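Local structure of superoxide dismutase (Acidilobus saccharovorans, 4FFK) at residues Arg41-Lys46 with Ile90-Tyr95; Lys119-Phe124 with Leu155-Val160. The protein probably catalyses the dismutation of superoxide to oxygen and hydrogen peroxide at a mononuclear iron centre, as an iron superoxide dismutase. One frame throughout, in Å; residues are numbered along the deposited sequence.

How the contacts relate
Both contacts are buried, but they differ in depth and chemistry. The centre of contact 1 lies about 9 Å from that of the chain; this contact joins the two long helices of the alpha-hairpin domain through an iron ion and a water, and direct touching between side chains is slight. Contact 2, its centre about 16 Å from that of the chain, belongs to the C-terminal domain and sets two phenylalanines of a helix end against an outer strand by apolar packing, with one backbone amide nitrogen over a ring face. Contact 1 and contact 2 are about 24 Å apart between centres. They share no helix or strand, though helix 75-97 is followed in the chain by helix 111-121, and both reach the second subunit.

Contact 1: residues Arg41-Lys46 with Ile90-Tyr95; sequences RYHHDK and ILHTLY. With FE (Fe (III) ion), chain B.
The iron site of the superoxide dismutase joins the two helices of the alpha-hairpin, with His-43 and His-92 as two of its four protein ligands. Each imidazole binds the iron through NE2, at 2.1 Å for both His-43 NE2 and His-92 NE2. The rings meet rim to rim with planes at 83°; the 3.0 Å between His-43 NE2 and His-92 NE2 reflects their common metal and is no hydrogen bond. Water 2 is a further ligand, 2.0 Å from the iron, and Asp-178 and His-182 complete the site. With CG anti to the backbone N (chi1 -161°), the His-43 ring is carried across to the iron. Its far nitrogen is held too: His-43 ND1 donates to water 1 over 2.7 Å, and that water, in the plane of both rings, also bonds Tyr-95 OH at 2.9 Å. Tyr-95 OH is hydrogen-bonded to Tyr-195 OH as well. The Tyr-95 ring lies obliquely to His-43, its CE1 3.5 Å from His-43 CE1. A phenylalanine in place of Tyr-95 would probably leave water 1 held by His-43 ND1 alone within this contact and take one partner from Tyr-195 OH. Second-shell support for His-92 comes from Gly-88 O, which accepts from ND1. Around the pair, Tyr-95 touches Asp-178 on strand 172-178, Leu-91 packs on strand 142-148, and Leu-94 meets Ile-222 of the second subunit.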
loop_
_atom_site.group_PDB
_atom_site.type_symbol
_atom_site.label_atom_id
_atom_site.label_comp_id
_atom_site.label_asym_id
_atom_site.label_seq_id
_atom_site.Cartn_x
_atom_site.Cartn_y
_atom_site.Cartn_z
ATOM N N ARG A 41 -11.050 8.417 -25.505
ATOM C CA ARG A 41 -12.347 7.696 -25.401
ATOM C C ARG A 41 -12.264 6.625 -24.298
ATOM O O ARG A 41 -13.097 6.585 -23.381
ATOM C CB ARG A 41 -12.693 7.047 -26.706
ATOM C CG ARG A 41 -13.245 8.098 -27.698
ATOM C CD ARG A 41 -13.892 7.424 -28.931
ATOM N NE ARG A 41 -13.042 6.430 -29.577
ATOM C CZ ARG A 41 -12.103 6.706 -30.498
ATOM N NH1 ARG A 41 -11.389 5.736 -31.028
ATOM N NH2 ARG A 41 -11.858 7.942 -30.853
ATOM N N TYR A 42 -11.234 5.795 -24.361
ATOM C CA TYR A 42 -11.110 4.757 -23.320
ATOM C C TYR A 42 -10.890 5.403 -21.970
ATOM O O TYR A 42 -11.532 5.057 -21.008
ATOM C CB TYR A 42 -10.003 3.741 -23.597
ATOM C CG TYR A 42 -10.430 2.770 -24.634
ATOM C CD1 TYR A 42 -11.154 1.649 -24.297
ATOM C CD2 TYR A 42 -10.198 3.048 -26.009
ATOM C CE1 TYR A 42 -11.583 0.783 -25.236
ATOM C CE2 TYR A 42 -10.679 2.174 -26.992
ATOM C CZ TYR A 42 -11.343 1.035 -26.584
ATOM O OH TYR A 42 -11.794 0.109 -27.496
ATOM N N HIS A 43 -9.947 6.337 -21.930
ATOM C CA HIS A 43 -9.478 6.876 -20.691
ATOM C C HIS A 43 -10.554 7.687 -20.011
ATOM O O HIS A 43 -10.826 7.493 -18.827
ATOM C CB HIS A 43 -8.250 7.719 -20.935
ATOM C CG HIS A 43 -7.445 7.933 -19.693
ATOM N ND1 HIS A 43 -6.209 8.549 -19.707
ATOM C CD2 HIS A 43 -7.715 7.641 -18.396
ATOM C CE1 HIS A 43 -5.732 8.601 -18.467
ATOM N NE2 HIS A 43 -6.614 8.028 -17.662
ATOM N N HIS A 44 -11.258 8.532 -20.789
ATOM C CA HIS A 44 -12.228 9.344 -20.180
ATOM C C HIS A 44 -13.548 8.636 -19.992
ATOM O O HIS A 44 -14.118 8.707 -18.919
ATOM C CB HIS A 44 -12.440 10.669 -20.952
ATOM C CG HIS A 44 -13.510 11.515 -20.361
ATOM N ND1 HIS A 44 -14.852 11.239 -20.535
ATOM C CD2 HIS A 44 -13.438 12.614 -19.592
ATOM C CE1 HIS A 44 -15.555 12.138 -19.880
ATOM N NE2 HIS A 44 -14.722 12.974 -19.288
ATOM N N ASP A 45 -14.026 7.963 -21.024
ATOM C CA ASP A 45 -15.409 7.539 -21.044
ATOM C C ASP A 45 -15.500 6.172 -20.444
ATOM O O ASP A 45 -16.600 5.708 -20.156
ATOM C CB ASP A 45 -15.942 7.352 -22.483
ATOM C CG ASP A 45 -15.972 8.605 -23.292
ATOM O OD1 ASP A 45 -16.038 8.483 -24.575
ATOM O OD2 ASP A 45 -15.964 9.675 -22.710
ATOM N N LYS A 46 -14.357 5.490 -20.268
ATOM C CA LYS A 46 -14.421 4.180 -19.641
ATOM C C LYS A 46 -13.690 4.151 -18.314
ATOM O O LYS A 46 -14.309 3.913 -17.295
ATOM C CB LYS A 46 -13.926 3.100 -20.566
ATOM C CG LYS A 46 -14.784 3.073 -21.835
ATOM C CD LYS A 46 -14.369 1.915 -22.611
ATOM C CE LYS A 46 -15.620 1.269 -23.153
ATOM N NZ LYS A 46 -15.690 1.578 -24.567
ATOM N N ILE A 90 -11.184 12.433 -8.971
ATOM C CA ILE A 90 -10.694 13.747 -8.804
ATOM C C ILE A 90 -9.404 13.931 -9.557
ATOM O O ILE A 90 -9.164 14.976 -10.144
ATOM C CB ILE A 90 -10.506 14.167 -7.340
ATOM C CG1 ILE A 90 -9.378 13.334 -6.681
ATOM C CG2 ILE A 90 -11.839 14.253 -6.628
ATOM C CD1 ILE A 90 -9.331 13.502 -5.185
ATOM N N LEU A 91 -8.573 12.901 -9.572
ATOM C CA LEU A 91 -7.304 13.027 -10.260
ATOM C C LEU A 91 -7.499 13.030 -11.764
ATOM O O LEU A 91 -6.771 13.735 -12.483
ATOM C CB LEU A 91 -6.335 11.924 -9.832
ATOM C CG LEU A 91 -5.904 12.153 -8.381
ATOM C CD1 LEU A 91 -5.059 10.896 -8.013
ATOM C CD2 LEU A 91 -5.085 13.451 -8.276
ATOM N N HIS A 92 -8.472 12.274 -12.272
ATOM C CA HIS A 92 -8.698 12.321 -13.729
ATOM C C HIS A 92 -9.255 13.652 -14.084
ATOM O O HIS A 92 -8.850 14.232 -15.103
ATOM C CB HIS A 92 -9.604 11.221 -14.214
ATOM C CG HIS A 92 -8.887 9.933 -14.320
ATOM N ND1 HIS A 92 -8.711 9.097 -13.234
ATOM C CD2 HIS A 92 -8.232 9.365 -15.355
ATOM C CE1 HIS A 92 -7.967 8.067 -13.607
ATOM N NE2 HIS A 92 -7.674 8.196 -14.896
ATOM N N THR A 93 -10.197 14.114 -13.278
ATOM C CA THR A 93 -10.765 15.430 -13.502
ATOM C C THR A 93 -9.688 16.514 -13.624
ATOM O O THR A 93 -9.725 17.323 -14.551
ATOM C CB THR A 93 -11.726 15.775 -12.422
ATOM O OG1 THR A 93 -12.760 14.792 -12.435
ATOM C CG2 THR A 93 -12.295 17.165 -12.691
ATOM N N LEU A 94 -8.740 16.508 -12.698
ATOM C CA LEU A 94 -7.564 17.391 -12.751
ATOM C C LEU A 94 -6.770 17.151 -14.010
ATOM O O LEU A 94 -6.456 18.097 -14.790
ATOM C CB LEU A 94 -6.679 17.128 -11.534
ATOM C CG LEU A 94 -5.422 17.967 -11.388
ATOM C CD1 LEU A 94 -5.801 19.447 -11.407
ATOM C CD2 LEU A 94 -4.748 17.605 -10.061
ATOM N N TYR A 95 -6.408 15.902 -14.221
ATOM C CA TYR A 95 -5.643 15.531 -15.393
ATOM C C TYR A 95 -6.207 16.139 -16.693
ATOM O O TYR A 95 -5.454 16.734 -17.440
ATOM C CB TYR A 95 -5.685 14.037 -15.499
ATOM C CG TYR A 95 -4.955 13.425 -16.636
ATOM C CD1 TYR A 95 -5.626 12.610 -17.533
ATOM C CD2 TYR A 95 -3.550 13.534 -16.730
ATOM C CE1 TYR A 95 -4.973 11.988 -18.532
ATOM C CE2 TYR A 95 -2.882 12.866 -17.713
ATOM C CZ TYR A 95 -3.608 12.141 -18.637
ATOM O OH TYR A 95 -2.966 11.494 -19.618
HETATM FE FE FE B . -6.130 7.180 -15.794
HETATM O O HOH W 1 -4.400 9.635 -21.316
HETATM O O HOH W 2 -5.460 6.472 -13.989
#

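Contact 2: residues Lys119-Phe124 with Leu155-Val160; sequences KFFGSF and LRILQV
Helix-on-sheet packing in the C-terminal domain brings the end of helix 111-121 against strand 155-161, an outer strand of the three-stranded antiparallel sheet within this chain. Phe-120 and Phe-121 supply the helix side of the contact, Leu-155 and Ile-157 the strand side. The Phe-120 ring lies with one face over the start of the strand: Leu-155 N sits 3.4 Å from Phe-120 CD2, above the ring near its rim, while CG of Lys-119 lies over the rim of the opposite face. Phe-120 CD2 also meets Leu-155 CG at 3.7 Å, the two side chains crossing at about a right angle. Phe-121 spans both strand residues. Phe-121 CE1 touches Leu-155 CB at 3.8 Å, and on the other side of the ring Phe-121 CE2 reaches Ile-157 CD1 at 3.5 Å and Ile-157 CG1 at 3.6 Å, both obliquely. Ile-157 brings the end of its longer branch against this ring, CG1 standing anti to the carbonyl carbon (chi1 -68°) and CD1 extended beyond it (chi2 179°). Leu-155 thus touches both rings, its CB at the corner between them, with Ile-113, Ala-116 and Ile-117 of helix 111-121 beside it. Just past the phenylalanines, Gly-122 leaves the helix with positive phi (100°), and Ser-123 OG N-caps the next helix by accepting from Lys-126 N. That helix, 124-136, lays Phe-127, Leu-130 and Phe-131 on Ile-157, and Phe-121 also packs on Leu-66 of the second subunit. Helices covering a small antiparallel sheet form the alpha+beta C-terminal domain of iron and manganese superoxide dismutases.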
loop_
_atom_site.group_PDB
_atom_site.type_symbol
_atom_site.label_atom_id
_atom_site.label_comp_id
_atom_site.label_asym_id
_atom_site.label_seq_id
_atom_site.Cartn_x
_atom_site.Cartn_y
_atom_site.Cartn_z
ATOM N N LYS A 119 11.133 29.410 -8.033
ATOM C CA LYS A 119 11.503 29.549 -6.622
ATOM C C LYS A 119 11.781 28.194 -5.953
ATOM O O LYS A 119 12.776 28.024 -5.256
ATOM C CB LYS A 119 10.450 30.366 -5.859
ATOM C CG LYS A 119 10.735 30.493 -4.374
ATOM C CD LYS A 119 9.703 31.404 -3.721
ATOM C CE LYS A 119 10.128 31.663 -2.290
ATOM N NZ LYS A 119 9.071 32.323 -1.484
ATOM N N PHE A 120 10.916 27.214 -6.223
ATOM C CA PHE A 120 10.992 25.972 -5.444
ATOM C C PHE A 120 11.824 24.872 -6.117
ATOM O O PHE A 120 12.308 23.959 -5.450
ATOM C CB PHE A 120 9.589 25.534 -5.026
ATOM C CG PHE A 120 8.864 26.574 -4.234
ATOM C CD1 PHE A 120 9.405 27.042 -3.017
ATOM C CD2 PHE A 120 7.653 27.113 -4.666
ATOM C CE1 PHE A 120 8.736 28.006 -2.268
ATOM C CE2 PHE A 120 6.990 28.123 -3.923
ATOM C CZ PHE A 120 7.543 28.568 -2.731
ATOM N N PHE A 121 12.067 24.992 -7.422
ATOM C CA PHE A 121 12.899 23.996 -8.109
ATOM C C PHE A 121 14.105 24.589 -8.838
ATOM O O PHE A 121 14.911 23.857 -9.437
ATOM C CB PHE A 121 12.066 23.173 -9.097
ATOM C CG PHE A 121 10.817 22.628 -8.493
ATOM C CD1 PHE A 121 9.674 23.408 -8.474
ATOM C CD2 PHE A 121 10.824 21.363 -7.884
ATOM C CE1 PHE A 121 8.483 22.947 -7.904
ATOM C CE2 PHE A 121 9.640 20.891 -7.265
ATOM C CZ PHE A 121 8.480 21.676 -7.310
ATOM N N GLY A 122 14.209 25.910 -8.790
ATOM C CA GLY A 122 15.409 26.556 -9.325
ATOM C C GLY A 122 15.155 27.099 -10.711
ATOM O O GLY A 122 15.512 28.257 -11.010
ATOM N N SER A 123 14.552 26.264 -11.563
ATOM C CA SER A 123 14.235 26.618 -12.945
ATOM C C SER A 123 13.133 25.721 -13.407
ATOM O O SER A 123 12.952 24.647 -12.832
ATOM C CB SER A 123 15.448 26.393 -13.856
ATOM O OG SER A 123 15.881 25.049 -13.806
ATOM N N PHE A 124 12.430 26.132 -14.467
ATOM C CA PHE A 124 11.495 25.234 -15.104
ATOM C C PHE A 124 12.123 23.914 -15.551
ATOM O O PHE A 124 11.498 22.841 -15.421
ATOM C CB PHE A 124 10.750 25.871 -16.255
ATOM C CG PHE A 124 9.695 24.975 -16.801
ATOM C CD1 PHE A 124 8.548 24.708 -16.042
ATOM C CD2 PHE A 124 9.859 24.329 -18.024
ATOM C CE1 PHE A 124 7.554 23.848 -16.531
ATOM C CE2 PHE A 124 8.857 23.455 -18.504
ATOM C CZ PHE A 124 7.711 23.230 -17.756
ATOM N N LEU A 155 5.727 24.670 -3.249
ATOM C CA LEU A 155 5.311 23.625 -4.170
ATOM C C LEU A 155 5.973 22.374 -3.736
ATOM O O LEU A 155 7.071 22.416 -3.266
ATOM C CB LEU A 155 5.667 23.981 -5.626
ATOM C CG LEU A 155 4.867 25.172 -6.168
ATOM C CD1 LEU A 155 5.355 25.481 -7.555
ATOM C CD2 LEU A 155 3.355 24.916 -6.262
ATOM N N ARG A 156 5.298 21.228 -3.911
ATOM C CA ARG A 156 5.912 19.935 -3.620
ATOM C C ARG A 156 5.534 19.025 -4.768
ATOM O O ARG A 156 4.426 19.120 -5.278
ATOM C CB ARG A 156 5.319 19.281 -2.339
ATOM C CG ARG A 156 5.583 20.025 -1.057
ATOM C CD ARG A 156 7.044 19.964 -0.612
ATOM N NE ARG A 156 7.154 20.670 0.677
ATOM C CZ ARG A 156 7.952 21.702 0.922
ATOM N NH1 ARG A 156 8.837 22.129 0.023
ATOM N NH2 ARG A 156 7.923 22.255 2.120
ATOM N N ILE A 157 6.473 18.204 -5.165
ATOM C CA ILE A 157 6.163 17.136 -6.127
ATOM C C ILE A 157 5.741 15.905 -5.331
ATOM O O ILE A 157 6.401 15.480 -4.421
ATOM C CB ILE A 157 7.342 16.843 -6.993
ATOM C CG1 ILE A 157 7.582 18.061 -7.905
ATOM C CG2 ILE A 157 7.087 15.533 -7.863
ATOM C CD1 ILE A 157 8.815 17.877 -8.828
ATOM N N LEU A 158 4.609 15.347 -5.701
ATOM C CA LEU A 158 4.160 14.106 -5.071
ATOM C C LEU A 158 4.147 12.972 -6.075
ATOM O O LEU A 158 3.887 13.171 -7.252
ATOM C CB LEU A 158 2.720 14.284 -4.611
ATOM C CG LEU A 158 2.538 15.612 -3.842
ATOM C CD1 LEU A 158 1.087 15.626 -3.455
ATOM C CD2 LEU A 158 3.434 15.753 -2.687
ATOM N N GLN A 159 4.296 11.748 -5.560
ATOM C CA GLN A 159 3.779 10.634 -6.329
ATOM C C GLN A 159 2.519 10.130 -5.714
ATOM O O GLN A 159 2.304 10.229 -4.500
ATOM C CB GLN A 159 4.743 9.481 -6.288
ATOM C CG GLN A 159 6.041 9.775 -7.052
ATOM C CD GLN A 159 6.880 8.553 -7.112
ATOM O OE1 GLN A 159 6.942 7.813 -6.171
ATOM N NE2 GLN A 159 7.556 8.324 -8.249
ATOM N N VAL A 160 1.754 9.451 -6.535
ATOM C CA VAL A 160 0.600 8.755 -6.020
ATOM C C VAL A 160 0.707 7.370 -6.602
ATOM O O VAL A 160 1.116 7.211 -7.747
ATOM C CB VAL A 160 -0.738 9.370 -6.560
ATOM C CG1 VAL A 160 -1.878 8.597 -5.870
ATOM C CG2 VAL A 160 -0.812 10.850 -6.240
#